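Local coordinates for protein putative 2,5-diketo-D-gluconic acid reductase B (Sinorhizobium meliloti, PDB 3UP8) that probably reduces small carbonyl compounds such as methylglyoxal with NADPH, as an aldo/keto reductase built on a TIM barrel, at residues F91-V96 / V122-L127; F39-M44 / V64-I69. One frame throughout, in Å; residues are numbered along the deposited sequence.

Interaction 1: residues F91-V96 / V122-L127; sequences FLTTKV and VDLLLL
Thr-93 pairs with Leu-124, Thr-94 with Leu-125, Lys-95 with Leu-126 and Val-96 with Leu-127 where strands 91-96 and 124-127 run parallel, their N-to-C directions 27° apart. Bonds alternate between the strands, from Thr-94 N to Leu-124 O, Leu-126 N to Thr-94 O and Val-96 N to Leu-126 O (2.8 Å). Before them the backbone bends sharply at Asp-123, where the carbonyl of Leu-92 receives Leu-124 N and, weakly, Asp-123 N. The Asp-123 carboxylate acts much as a strand carbonyl would: its OD2 accepts Leu-92 N at 2.8 Å, from above the carboxylate plane, and also meets Arg-87 in a salt bridge. The Phe-91 ring swings away from its own N (chi1 -170°), bringing its face over Asp-123 CB, 3.6 Å from the ring centroid, a CH-pi contact. CE2 of this ring touches Leu-124 CB at 3.6 Å. Cutting Phe-91 back to an alanine here would probably uncover the Asp-123 methylene and open a gap beside Leu-124 CB. Thr-93 OG1 rests against Leu-124 CB at 3.4 Å; a small beta-branched residue favours the extended backbone. The aliphatic chain of Lys-95 runs alongside Leu-126 (CE to CD1 4.1 Å), while NZ continues to Asp-65 and Tyr-70. On the other face, Leu-125 CD1 packs against Thr-94 CG2 and Val-96 CG2, both at 3.7 Å. In this beta-alpha-beta unit helix 103-117 links the strands: Leu-125 and Val-96 face it, Leu-125 also meets helix 136-148, and Leu-124 and Leu-126 point inward to strand 176-182.

Interaction 2: residues F39-M44 / V64-I69; sequences FGTFRM and VDTAQI
Thr-41 and Asp-65 meet where the parallel pairing of Phe-39 with Val-64 and Gly-40 with Asp-65 runs out. The carbonyl of Asp-65 is gripped twice by one residue: Thr-41 N reaches its O at 2.8 Å, nearly in line with the C=O bond, and Thr-41 OG1 donates to the same O at 2.8 Å, at a C=O...donor angle of 128°. The hydroxyl gets there because chi1 of 64° sets OG1 between the backbone N and the carbonyl carbon, leaving the methyl beside the N. Thr-66 crosses Thr-41 obliquely, its CB 3.2 Å from Thr-41 OG1, and its own hydroxyl is bonded to Asn-72. Gly-40 suits the spot beside Asp-65, since it adds no side chain on the face where the carboxylate points. CG of Asp-65 stands anti to the backbone N (chi1 -178°), and its OD1 accepts from a water at 2.7 Å that in turn receives Phe-42 N, tying the start of the type II turn Thr-41 to Met-44 to the acid. Since OD1 also pairs with Lys-95, the carboxylate probably helps to position that lysine beside Tyr-70, the predicted proton donor, as in the aldo/keto reductase Asp-Tyr-Lys-His tetrad.

Overall arrangement
Both contacts are buried and belong to one closed parallel barrel, each joining successive strands of a beta-alpha-beta unit, and strands 63-65 and 91-96 are themselves neighbours. Interaction 1 spans a long strand pair, its side chains largely apolar, with an aspartate accepting a backbone N-H at its beginning. Interaction 2 is smaller: two bridges, then loop, so a threonine hydroxyl and a water take over from the sheet. The two meet in a salt bridge, Lys-95 NZ to Asp-65 OD1 at 2.5 Å, and through a probable backbone bond between Phe-91 and Val-64. This joins the strand framework to the predicted active site, where a bound acetate, probably from the crystallisation liquor, lies near Phe-42.

Interaction 1: residues F91-V96 / V122-L127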
ATOM      1  N   PHE A  91      11.994  -1.089   2.661  1.00 15.92           N
ATOM      2  CA  PHE A  91      11.289  -0.267   1.679  1.00 15.16           C
ATOM      3  C   PHE A  91      10.295   0.608   2.430  1.00 14.59           C
ATOM      4  O   PHE A  91       9.325   0.110   3.010  1.00 14.65           O
ATOM      5  CB  PHE A  91      10.574  -1.148   0.661  1.00 14.68           C
ATOM      6  CG  PHE A  91      10.032  -0.388  -0.509  1.00 13.21           C
ATOM      7  CD1 PHE A  91      10.714  -0.374  -1.714  1.00 12.10           C
ATOM      8  CD2 PHE A  91       8.854   0.338  -0.389  1.00 11.99           C
ATOM      9  CE1 PHE A  91      10.222   0.363  -2.815  1.00 11.72           C
ATOM     10  CE2 PHE A  91       8.357   1.071  -1.472  1.00 11.59           C
ATOM     11  CZ  PHE A  91       9.048   1.081  -2.681  1.00  9.24           C
ATOM     12  N   LEU A  92      10.541   1.914   2.425  1.00 13.86           N
ATOM     13  CA  LEU A  92       9.767   2.825   3.263  1.00 13.41           C
ATOM     14  C   LEU A  92       8.946   3.777   2.409  1.00 12.70           C
ATOM     15  O   LEU A  92       9.487   4.468   1.565  1.00 12.59           O
ATOM     16  CB  LEU A  92      10.685   3.587   4.249  1.00 13.31           C
ATOM     17  CG  LEU A  92      10.059   4.681   5.147  1.00 14.31           C
ATOM     18  CD1 LEU A  92       8.996   4.145   6.134  1.00 13.43           C
ATOM     19  CD2 LEU A  92      11.133   5.490   5.898  1.00 12.52           C
ATOM     20  N   THR A  93       7.639   3.805   2.651  1.00 12.25           N
ATOM     21  CA  THR A  93       6.718   4.646   1.906  1.00 12.43           C
ATOM     22  C   THR A  93       6.073   5.670   2.819  1.00 12.78           C
ATOM     23  O   THR A  93       5.624   5.315   3.908  1.00 12.95           O
ATOM     24  CB  THR A  93       5.587   3.771   1.340  1.00 12.69           C
ATOM     25  OG1 THR A  93       6.160   2.799   0.465  1.00 13.68           O
ATOM     26  CG2 THR A  93       4.518   4.613   0.591  1.00 12.94           C
ATOM     27  N   THR A  94       6.032   6.932   2.393  1.00 11.80           N
ATOM     28  CA  THR A  94       5.105   7.887   3.019  1.00 12.49           C
ATOM     29  C   THR A  94       4.262   8.598   1.961  1.00 12.46           C
ATOM     30  O   THR A  94       4.412   8.344   0.758  1.00 12.43           O
ATOM     31  CB  THR A  94       5.790   8.847   4.056  1.00 12.20           C
ATOM     32  OG1 THR A  94       4.782   9.479   4.860  1.00 12.17           O
ATOM     33  CG2 THR A  94       6.686   9.904   3.370  1.00 13.56           C
ATOM     34  N   LYS A  95       3.345   9.447   2.414  1.00 13.03           N
ATOM     35  CA  LYS A  95       2.371  10.079   1.530  1.00 13.42           C
ATOM     36  C   LYS A  95       2.236  11.551   1.887  1.00 13.45           C
ATOM     37  O   LYS A  95       2.150  11.913   3.063  1.00 12.81           O
ATOM     38  CB  LYS A  95       1.001   9.400   1.672  1.00 13.55           C
ATOM     39  CG  LYS A  95       1.044   7.868   1.581  1.00 14.70           C
ATOM     40  CD  LYS A  95      -0.349   7.248   1.653  1.00 14.01           C
ATOM     41  CE  LYS A  95      -0.289   5.729   1.811  1.00 14.54           C
ATOM     42  NZ  LYS A  95       0.149   5.274   3.185  1.00 12.37           N
ATOM     43  N   VAL A  96       2.211  12.394   0.862  1.00 13.14           N
ATOM     44  CA  VAL A  96       1.951  13.826   1.045  1.00 12.26           C
ATOM     45  C   VAL A  96       0.458  14.094   1.239  1.00 12.91           C
ATOM     46  O   VAL A  96      -0.360  13.728   0.397  1.00 12.98           O
ATOM     47  CB  VAL A  96       2.484  14.636  -0.150  1.00 12.21           C
ATOM     48  CG1 VAL A  96       2.259  16.122   0.057  1.00 10.70           C
ATOM     49  CG2 VAL A  96       3.944  14.320  -0.363  1.00 10.77           C
ATOM     50  N   VAL A 122      12.977   8.540   1.417  1.00 13.06           N
ATOM     51  CA  VAL A 122      12.032   7.447   1.437  1.00 13.28           C
ATOM     52  C   VAL A 122      12.175   6.665   0.136  1.00 13.77           C
ATOM     53  O   VAL A 122      12.634   7.194  -0.872  1.00 13.49           O
ATOM     54  CB  VAL A 122      10.576   7.903   1.621  1.00 13.46           C
ATOM     55  CG1 VAL A 122      10.382   8.502   3.018  1.00 14.45           C
ATOM     56  CG2 VAL A 122      10.144   8.901   0.527  1.00 12.54           C
ATOM     57  N   ASP A 123      11.781   5.402   0.167  1.00 13.39           N
ATOM     58  CA  ASP A 123      11.786   4.623  -1.049  1.00 13.75           C
ATOM     59  C   ASP A 123      10.657   5.050  -1.975  1.00 13.10           C
ATOM     60  O   ASP A 123      10.844   5.052  -3.186  1.00 13.60           O
ATOM     61  CB  ASP A 123      11.722   3.136  -0.730  1.00 13.36           C
ATOM     62  CG  ASP A 123      12.942   2.676   0.068  1.00 15.31           C
ATOM     63  OD1 ASP A 123      13.916   2.239  -0.561  1.00 15.01           O
ATOM     64  OD2 ASP A 123      12.948   2.802   1.307  1.00 15.56           O
ATOM     65  N   LEU A 124       9.521   5.447  -1.400  1.00 12.65           N
ATOM     66  CA  LEU A 124       8.315   5.736  -2.171  1.00 11.67           C
ATOM     67  C   LEU A 124       7.538   6.891  -1.556  1.00 11.73           C
ATOM     68  O   LEU A 124       7.308   6.914  -0.335  1.00 11.51           O
ATOM     69  CB  LEU A 124       7.407   4.493  -2.232  1.00 10.66           C
ATOM     70  CG  LEU A 124       6.141   4.523  -3.103  1.00 10.17           C
ATOM     71  CD1 LEU A 124       6.425   4.966  -4.571  1.00  8.11           C
ATOM     72  CD2 LEU A 124       5.389   3.140  -3.067  1.00  8.54           C
ATOM     73  N   LEU A 125       7.149   7.851  -2.396  1.00 10.51           N
ATOM     74  CA  LEU A 125       6.330   8.973  -1.947  1.00 10.50           C
ATOM     75  C   LEU A 125       5.093   9.052  -2.819  1.00 10.97           C
ATOM     76  O   LEU A 125       5.197   9.083  -4.048  1.00 10.69           O
ATOM     77  CB  LEU A 125       7.103  10.296  -2.005  1.00 10.79           C
ATOM     78  CG  LEU A 125       6.387  11.545  -1.473  1.00 11.70           C
ATOM     79  CD1 LEU A 125       6.194  11.445   0.043  1.00  9.37           C
ATOM     80  CD2 LEU A 125       7.133  12.840  -1.822  1.00 10.19           C
ATOM     81  N   LEU A 126       3.931   9.067  -2.174  1.00 11.02           N
ATOM     82  CA  LEU A 126       2.657   9.101  -2.892  1.00 11.74           C
ATOM     83  C   LEU A 126       1.919  10.401  -2.635  1.00 11.55           C
ATOM     84  O   LEU A 126       2.039  11.019  -1.576  1.00 11.87           O
ATOM     85  CB  LEU A 126       1.765   7.926  -2.465  1.00 10.84           C
ATOM     86  CG  LEU A 126       2.355   6.515  -2.376  1.00 11.51           C
ATOM     87  CD1 LEU A 126       1.273   5.534  -1.926  1.00 12.81           C
ATOM     88  CD2 LEU A 126       2.948   6.062  -3.709  1.00 12.01           C
ATOM     89  N   LEU A 127       1.150  10.808  -3.628  1.00 12.25           N
ATOM     90  CA  LEU A 127       0.083  11.762  -3.424  1.00 12.37           C
ATOM     91  C   LEU A 127      -1.051  10.962  -2.801  1.00 12.81           C
ATOM     92  O   LEU A 127      -1.526   9.967  -3.383  1.00 12.68           O
ATOM     93  CB  LEU A 127      -0.352  12.391  -4.766  1.00 12.05           C
ATOM     94  CG  LEU A 127       0.776  13.014  -5.600  1.00 13.63           C
ATOM     95  CD1 LEU A 127       0.298  13.423  -7.002  1.00 13.44           C
ATOM     96  CD2 LEU A 127       1.427  14.217  -4.867  1.00 12.06           C
TER

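Interaction 2: residues F39-M44 / V64-I69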
ATOM      1  N   PHE A  39       3.844  -3.726   5.893  1.00 17.26           N
ATOM      2  CA  PHE A  39       3.305  -3.329   7.177  1.00 17.81           C
ATOM      3  C   PHE A  39       2.691  -1.938   7.039  1.00 17.83           C
ATOM      4  O   PHE A  39       3.412  -0.935   6.938  1.00 17.77           O
ATOM      5  CB  PHE A  39       4.450  -3.286   8.204  1.00 17.66           C
ATOM      6  CG  PHE A  39       3.983  -3.176   9.632  1.00 19.89           C
ATOM      7  CD1 PHE A  39       3.729  -4.316  10.379  1.00 20.75           C
ATOM      8  CD2 PHE A  39       3.817  -1.933  10.230  1.00 20.79           C
ATOM      9  CE1 PHE A  39       3.304  -4.224  11.703  1.00 23.81           C
ATOM     10  CE2 PHE A  39       3.396  -1.824  11.551  1.00 22.74           C
ATOM     11  CZ  PHE A  39       3.138  -2.976  12.292  1.00 24.41           C
ATOM     12  N   GLY A  40       1.363  -1.876   7.040  1.00 18.14           N
ATOM     13  CA  GLY A  40       0.655  -0.611   6.903  1.00 18.40           C
ATOM     14  C   GLY A  40       0.387  -0.004   8.264  1.00 19.15           C
ATOM     15  O   GLY A  40      -0.099  -0.693   9.168  1.00 19.05           O
ATOM     16  N   THR A  41       0.713   1.276   8.426  1.00 18.58           N
ATOM     17  CA  THR A  41       0.508   1.961   9.721  1.00 18.86           C
ATOM     18  C   THR A  41      -0.774   2.801   9.756  1.00 19.48           C
ATOM     19  O   THR A  41      -1.107   3.415  10.772  1.00 20.02           O
ATOM     20  CB  THR A  41       1.737   2.791  10.173  1.00 18.47           C
ATOM     21  OG1 THR A  41       1.979   3.853   9.244  1.00 18.54           O
ATOM     22  CG2 THR A  41       2.989   1.911  10.271  1.00 17.63           C
ATOM     23  N   PHE A  42      -1.493   2.817   8.642  1.00 20.34           N
ATOM     24  CA  PHE A  42      -2.845   3.373   8.578  1.00 21.95           C
ATOM     25  C   PHE A  42      -3.693   2.688   9.670  1.00 22.87           C
ATOM     26  O   PHE A  42      -3.650   1.469   9.823  1.00 23.65           O
ATOM     27  CB  PHE A  42      -3.386   3.141   7.160  1.00 21.74           C
ATOM     28  CG  PHE A  42      -4.860   3.342   6.993  1.00 22.96           C
ATOM     29  CD1 PHE A  42      -5.482   4.525   7.386  1.00 25.47           C
ATOM     30  CD2 PHE A  42      -5.621   2.356   6.372  1.00 23.90           C
ATOM     31  CE1 PHE A  42      -6.856   4.701   7.200  1.00 25.87           C
ATOM     32  CE2 PHE A  42      -6.990   2.511   6.190  1.00 23.89           C
ATOM     33  CZ  PHE A  42      -7.611   3.685   6.602  1.00 26.01           C
ATOM     34  N   ARG A  43      -4.395   3.490  10.463  1.00 24.06           N
ATOM     35  CA  ARG A  43      -5.270   3.001  11.541  1.00 25.65           C
ATOM     36  C   ARG A  43      -4.484   2.589  12.788  1.00 26.24           C
ATOM     37  O   ARG A  43      -5.057   2.081  13.742  1.00 26.48           O
ATOM     38  CB  ARG A  43      -6.162   1.831  11.072  1.00 26.23           C
ATOM     39  CG  ARG A  43      -7.121   2.141   9.922  1.00 27.52           C
ATOM     40  CD  ARG A  43      -7.546   0.858   9.183  1.00 32.08           C
ATOM     41  NE  ARG A  43      -8.339  -0.018  10.034  1.00 34.02           N
ATOM     42  CZ  ARG A  43      -8.287  -1.348  10.022  1.00 36.26           C
ATOM     43  NH1 ARG A  43      -7.487  -1.998   9.180  1.00 35.95           N
ATOM     44  NH2 ARG A  43      -9.051  -2.034  10.863  1.00 37.28           N
HETATM   45  N   MSE A  44      -3.173   2.799  12.788  1.00 26.68           N
HETATM   46  CA  MSE A  44      -2.372   2.422  13.946  1.00 27.41           C
HETATM   47  C   MSE A  44      -1.952   3.664  14.685  1.00 27.46           C
HETATM   48  O   MSE A  44      -1.524   4.633  14.061  1.00 27.84           O
HETATM   49  CB  MSE A  44      -1.130   1.645  13.528  1.00 27.58           C
HETATM   50  CG  MSE A  44      -1.427   0.275  12.992  1.00 30.25           C
HETATM   51 SE   MSE A  44       0.209  -0.713  12.716  1.00 38.69          SE
HETATM   52  CE  MSE A  44       0.841  -0.856  14.551  1.00 33.01           C
ATOM     53  N   VAL A  64       7.477  -1.004   4.901  1.00 13.77           N
ATOM     54  CA  VAL A  64       6.704  -0.277   5.900  1.00 13.81           C
ATOM     55  C   VAL A  64       6.033   0.919   5.226  1.00 13.93           C
ATOM     56  O   VAL A  64       6.691   1.664   4.504  1.00 13.62           O
ATOM     57  CB  VAL A  64       7.578   0.233   7.074  1.00 13.21           C
ATOM     58  CG1 VAL A  64       6.709   0.967   8.085  1.00 12.07           C
ATOM     59  CG2 VAL A  64       8.321  -0.941   7.760  1.00 13.53           C
ATOM     60  N   ASP A  65       4.732   1.062   5.465  1.00 14.02           N
ATOM     61  CA  ASP A  65       3.914   2.098   4.836  1.00 14.81           C
ATOM     62  C   ASP A  65       3.283   3.049   5.846  1.00 14.60           C
ATOM     63  O   ASP A  65       2.568   2.624   6.768  1.00 15.51           O
ATOM     64  CB  ASP A  65       2.832   1.453   3.968  1.00 15.38           C
ATOM     65  CG  ASP A  65       1.975   2.476   3.253  1.00 16.06           C
ATOM     66  OD1 ASP A  65       1.053   3.039   3.899  1.00 16.98           O
ATOM     67  OD2 ASP A  65       2.221   2.697   2.044  1.00 17.22           O
ATOM     68  N   THR A  66       3.524   4.346   5.654  1.00 14.43           N
ATOM     69  CA  THR A  66       2.977   5.383   6.536  1.00 13.21           C
ATOM     70  C   THR A  66       2.519   6.602   5.702  1.00 13.22           C
ATOM     71  O   THR A  66       2.465   6.518   4.467  1.00 12.69           O
ATOM     72  CB  THR A  66       3.998   5.733   7.666  1.00 13.45           C
ATOM     73  OG1 THR A  66       3.398   6.601   8.639  1.00 13.94           O
ATOM     74  CG2 THR A  66       5.274   6.370   7.086  1.00 14.02           C
ATOM     75  N   ALA A  67       2.140   7.694   6.368  1.00 12.64           N
ATOM     76  CA  ALA A  67       1.608   8.888   5.702  1.00 13.28           C
ATOM     77  C   ALA A  67       1.749  10.067   6.638  1.00 13.58           C
ATOM     78  O   ALA A  67       1.729   9.896   7.847  1.00 13.97           O
ATOM     79  CB  ALA A  67       0.139   8.700   5.341  1.00 12.74           C
ATOM     80  N   GLN A  68       1.869  11.263   6.083  1.00 13.90           N
ATOM     81  CA  GLN A  68       1.894  12.474   6.901  1.00 14.66           C
ATOM     82  C   GLN A  68       0.666  12.561   7.806  1.00 15.58           C
ATOM     83  O   GLN A  68       0.797  12.825   9.006  1.00 15.99           O
ATOM     84  CB  GLN A  68       2.000  13.713   6.013  1.00 13.98           C
ATOM     85  CG  GLN A  68       3.370  13.866   5.395  1.00 12.71           C
ATOM     86  CD  GLN A  68       3.443  14.932   4.300  1.00  9.87           C
ATOM     87  OE1 GLN A  68       2.446  15.553   3.932  1.00 11.74           O
ATOM     88  NE2 GLN A  68       4.647  15.155   3.803  1.00 11.37           N
ATOM     89  N   ILE A  69      -0.511  12.277   7.248  1.00 16.02           N
ATOM     90  CA  ILE A  69      -1.782  12.441   7.978  1.00 16.76           C
ATOM     91  C   ILE A  69      -2.014  11.425   9.083  1.00 17.48           C
ATOM     92  O   ILE A  69      -2.794  11.700   9.994  1.00 17.68           O
ATOM     93  CB  ILE A  69      -3.020  12.469   7.037  1.00 16.80           C
ATOM     94  CG1 ILE A  69      -4.246  13.063   7.749  1.00 18.33           C
ATOM     95  CG2 ILE A  69      -3.345  11.070   6.497  1.00 17.11           C
ATOM     96  CD1 ILE A  69      -4.080  14.514   8.200  1.00 18.95           C
TER
HETATM   97  O   HOH W   1      -0.707   2.159   5.743  1.00 12.61           O